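Local coordinates for 2-oxo-1,2-dihydroquinoline 8-monooxygenase, oxygenase component (PDB 1Z02), which probably hydroxylates 2-oxoquinoline at carbon 8, as the Rieske-type oxygenase component that carries a [2Fe-2S] cluster and a separate mononuclear iron, at residues Ala36-Trp44 / Asn405-Arg413. Residues are numbered along the deposited sequence; the frame is centred on the assembly and turned at random.
Sequences AAWGFINHW and NRGIAKPGR
Trp-38 lays one face of its indole over the backbone of Pro-411 and Gly-412. Its CB meets both the carbonyl O and the methyl of Ala-409, at 3.8 Å from Ala-409 O; from there CG, anti to the carbonyl carbon (chi1 -73°), carries the ring across the proline at about a right angle. CD1, NE1 and CE2 lie over Pro-411, whose CA sits 3.6 Å from the centroid of the five-membered ring, a CH-pi contact; CE3, CZ2, CZ3 and CH2 follow over Gly-412 N, Trp-38 CH2 at 3.6 Å from it. With the indole cut back to an alanine, Pro-411 is likely to lose the aromatic face it packs on, and a gap is likely to open beside Gly-412.

Further along, two segments 361 residues apart at their nearest ends illustrate how a few backbone bonds, with side chains packed at both ends, can join distant parts of a chain. A single beta bridge, Phe-40 with Ile-408, links the approach to strand 43-49, an outer strand of the antiparallel sheet 43-49/147-152/141-144, to the loop leaving helix 392-404; Asn-42 and His-43 form a G1 beta bulge opposite Val-152. Ala-409 N donates to Gly-39 O, and Ile-41 N to Gly-407 O. A water receives a weak bond from Trp-38 N and donates to Ala-409 O. Phe-40 takes Asn-405 CB over one ring face, the amide and ring planes 11° apart; Asn-405 ND2 is bound to Ala-401 O.

At the other end, Arg-406 passes CG off-centre over the His-43 ring, and its NH2 bonds Asn-42 O at 3.0 Å, on a lone pair. The same NH2 forms a salt bridge with Asp-168.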
loop_
_atom_site.group_PDB
_atom_site.type_symbol
_atom_site.label_atom_id
_atom_site.label_comp_id
_atom_site.label_asym_id
_atom_site.label_seq_id
_atom_site.Cartn_x
_atom_site.Cartn_y
_atom_site.Cartn_z
ATOM N N ALA A 36 14.288 -19.377 -0.824
ATOM C CA ALA A 36 15.107 -18.292 -0.287
ATOM C C ALA A 36 14.722 -16.852 -0.672
ATOM O O ALA A 36 15.589 -16.021 -0.955
ATOM C CB ALA A 36 16.579 -18.556 -0.640
ATOM N N ALA A 37 13.432 -16.541 -0.644
ATOM C CA ALA A 37 12.989 -15.195 -0.993
ATOM C C ALA A 37 13.622 -14.110 -0.118
ATOM O O ALA A 37 14.028 -13.059 -0.621
ATOM C CB ALA A 37 11.465 -15.118 -0.913
ATOM N N TRP A 38 13.710 -14.362 1.187
ATOM C CA TRP A 38 14.288 -13.390 2.117
ATOM C C TRP A 38 15.809 -13.388 2.123
ATOM O O TRP A 38 16.434 -12.578 2.806
ATOM C CB TRP A 38 13.764 -13.636 3.532
ATOM C CG TRP A 38 12.341 -13.221 3.698
ATOM C CD1 TRP A 38 11.227 -13.926 3.344
ATOM C CD2 TRP A 38 11.877 -11.976 4.229
ATOM N NE1 TRP A 38 10.097 -13.200 3.625
ATOM C CE2 TRP A 38 10.466 -11.998 4.170
ATOM C CE3 TRP A 38 12.516 -10.845 4.750
ATOM C CZ2 TRP A 38 9.683 -10.929 4.614
ATOM C CZ3 TRP A 38 11.736 -9.781 5.190
ATOM C CH2 TRP A 38 10.335 -9.832 5.120
ATOM N N GLY A 39 16.397 -14.300 1.354
ATOM C CA GLY A 39 17.846 -14.380 1.260
ATOM C C GLY A 39 18.506 -15.512 2.033
ATOM O O GLY A 39 17.876 -16.181 2.859
ATOM N N PHE A 40 19.789 -15.728 1.748
ATOM C CA PHE A 40 20.572 -16.761 2.423
ATOM C C PHE A 40 21.218 -16.098 3.632
ATOM O O PHE A 40 21.953 -15.118 3.494
ATOM C CB PHE A 40 21.640 -17.322 1.476
ATOM C CG PHE A 40 21.079 -18.167 0.358
ATOM C CD1 PHE A 40 21.402 -17.899 -0.965
ATOM C CD2 PHE A 40 20.226 -19.238 0.632
ATOM C CE1 PHE A 40 20.893 -18.678 -1.996
ATOM C CE2 PHE A 40 19.712 -20.025 -0.405
ATOM C CZ PHE A 40 20.045 -19.742 -1.718
ATOM N N ILE A 41 20.929 -16.616 4.821
ATOM C CA ILE A 41 21.477 -16.036 6.033
ATOM C C ILE A 41 22.746 -16.781 6.440
ATOM O O ILE A 41 23.008 -17.877 5.946
ATOM C CB ILE A 41 20.418 -16.063 7.164
ATOM C CG1 ILE A 41 20.796 -15.061 8.257
ATOM C CG2 ILE A 41 20.271 -17.469 7.717
ATOM C CD1 ILE A 41 19.687 -14.804 9.255
ATOM N N ASN A 42 23.524 -16.179 7.335
ATOM C CA ASN A 42 24.787 -16.740 7.794
ATOM C C ASN A 42 25.805 -16.612 6.666
ATOM O O ASN A 42 26.509 -17.570 6.337
ATOM C CB ASN A 42 24.621 -18.211 8.191
ATOM C CG ASN A 42 23.691 -18.389 9.372
ATOM O OD1 ASN A 42 23.040 -19.420 9.513
ATOM N ND2 ASN A 42 23.633 -17.388 10.233
ATOM N N HIS A 43 25.862 -15.416 6.078
ATOM C CA HIS A 43 26.782 -15.094 4.987
ATOM C C HIS A 43 27.280 -13.660 5.142
ATOM O O HIS A 43 26.668 -12.862 5.857
ATOM C CB HIS A 43 26.086 -15.231 3.622
ATOM C CG HIS A 43 26.061 -16.629 3.085
ATOM N ND1 HIS A 43 25.009 -17.496 3.299
ATOM C CD2 HIS A 43 26.953 -17.307 2.325
ATOM C CE1 HIS A 43 25.253 -18.643 2.692
ATOM N NE2 HIS A 43 26.428 -18.555 2.092
ATOM N N TRP A 44 28.394 -13.338 4.484
ATOM C CA TRP A 44 28.952 -11.989 4.542
ATOM C C TRP A 44 28.302 -11.134 3.458
ATOM O O TRP A 44 28.084 -11.600 2.340
ATOM C CB TRP A 44 30.479 -11.990 4.315
ATOM C CG TRP A 44 31.303 -12.524 5.459
ATOM C CD1 TRP A 44 31.717 -13.812 5.646
ATOM C CD2 TRP A 44 31.817 -11.773 6.569
ATOM N NE1 TRP A 44 32.457 -13.910 6.806
ATOM C CE2 TRP A 44 32.530 -12.675 7.392
ATOM C CE3 TRP A 44 31.739 -10.427 6.952
ATOM C CZ2 TRP A 44 33.168 -12.271 8.570
ATOM C CZ3 TRP A 44 32.374 -10.025 8.124
ATOM C CH2 TRP A 44 33.075 -10.948 8.920
ATOM N N ASN A 405 24.367 -23.014 0.529
ATOM C CA ASN A 405 24.036 -21.845 1.337
ATOM C C ASN A 405 24.145 -22.255 2.800
ATOM O O ASN A 405 23.993 -23.436 3.115
ATOM C CB ASN A 405 22.628 -21.345 0.999
ATOM C CG ASN A 405 21.538 -22.256 1.509
ATOM O OD1 ASN A 405 21.213 -22.242 2.691
ATOM N ND2 ASN A 405 20.960 -23.053 0.616
ATOM N N ARG A 406 24.438 -21.302 3.688
ATOM C CA ARG A 406 24.578 -21.617 5.108
ATOM C C ARG A 406 23.281 -21.427 5.870
ATOM O O ARG A 406 23.271 -21.487 7.094
ATOM C CB ARG A 406 25.666 -20.755 5.768
ATOM C CG ARG A 406 27.034 -20.871 5.139
ATOM C CD ARG A 406 28.142 -20.468 6.103
ATOM N NE ARG A 406 29.411 -20.323 5.391
ATOM C CZ ARG A 406 29.757 -19.244 4.696
ATOM N NH1 ARG A 406 30.923 -19.212 4.067
ATOM N NH2 ARG A 406 28.953 -18.183 4.662
ATOM N N GLY A 407 22.186 -21.187 5.156
ATOM C CA GLY A 407 20.915 -20.997 5.830
ATOM C C GLY A 407 19.932 -20.175 5.025
ATOM O O GLY A 407 20.319 -19.340 4.212
ATOM N N ILE A 408 18.649 -20.426 5.250
ATOM C CA ILE A 408 17.592 -19.708 4.560
ATOM C C ILE A 408 16.950 -18.774 5.578
ATOM O O ILE A 408 16.415 -19.216 6.591
ATOM C CB ILE A 408 16.546 -20.696 4.002
ATOM C CG1 ILE A 408 17.200 -21.565 2.924
ATOM C CG2 ILE A 408 15.347 -19.944 3.434
ATOM C CD1 ILE A 408 16.312 -22.660 2.397
ATOM N N ALA A 409 17.028 -17.476 5.309
ATOM C CA ALA A 409 16.470 -16.478 6.208
ATOM C C ALA A 409 14.959 -16.633 6.372
ATOM O O ALA A 409 14.236 -16.941 5.426
ATOM C CB ALA A 409 16.816 -15.080 5.705
ATOM N N LYS A 410 14.487 -16.441 7.592
ATOM C CA LYS A 410 13.070 -16.539 7.852
ATOM C C LYS A 410 12.454 -15.165 7.661
ATOM O O LYS A 410 13.144 -14.146 7.760
ATOM C CB LYS A 410 12.835 -17.022 9.272
ATOM C CG LYS A 410 13.140 -18.494 9.452
ATOM C CD LYS A 410 13.145 -18.830 10.905
ATOM C CE LYS A 410 13.791 -20.160 11.175
ATOM N NZ LYS A 410 14.135 -20.198 12.619
ATOM N N PRO A 411 11.143 -15.115 7.380
ATOM C CA PRO A 411 10.486 -13.824 7.189
ATOM C C PRO A 411 10.652 -12.960 8.431
ATOM O O PRO A 411 10.709 -13.474 9.552
ATOM C CB PRO A 411 9.029 -14.213 6.954
ATOM C CG PRO A 411 9.131 -15.585 6.339
ATOM C CD PRO A 411 10.201 -16.229 7.165
ATOM N N GLY A 412 10.730 -11.647 8.242
ATOM C CA GLY A 412 10.863 -10.775 9.392
ATOM C C GLY A 412 9.625 -10.827 10.282
ATOM O O GLY A 412 8.506 -10.958 9.782
ATOM N N ARG A 413 9.824 -10.740 11.595
ATOM C CA ARG A 413 8.720 -10.748 12.555
ATOM C C ARG A 413 8.941 -9.658 13.610
ATOM O O ARG A 413 9.938 -9.673 14.330
ATOM C CB ARG A 413 8.607 -12.110 13.241
ATOM C CG ARG A 413 8.439 -13.279 12.281
ATOM C CD ARG A 413 7.142 -13.183 11.473
ATOM N NE ARG A 413 6.990 -14.316 10.556
ATOM C CZ ARG A 413 6.017 -14.435 9.656
ATOM N NH1 ARG A 413 5.964 -15.499 8.864
ATOM N NH2 ARG A 413 5.092 -13.491 9.550
HETATM O O HOH W 1 14.524 -16.756 2.757
#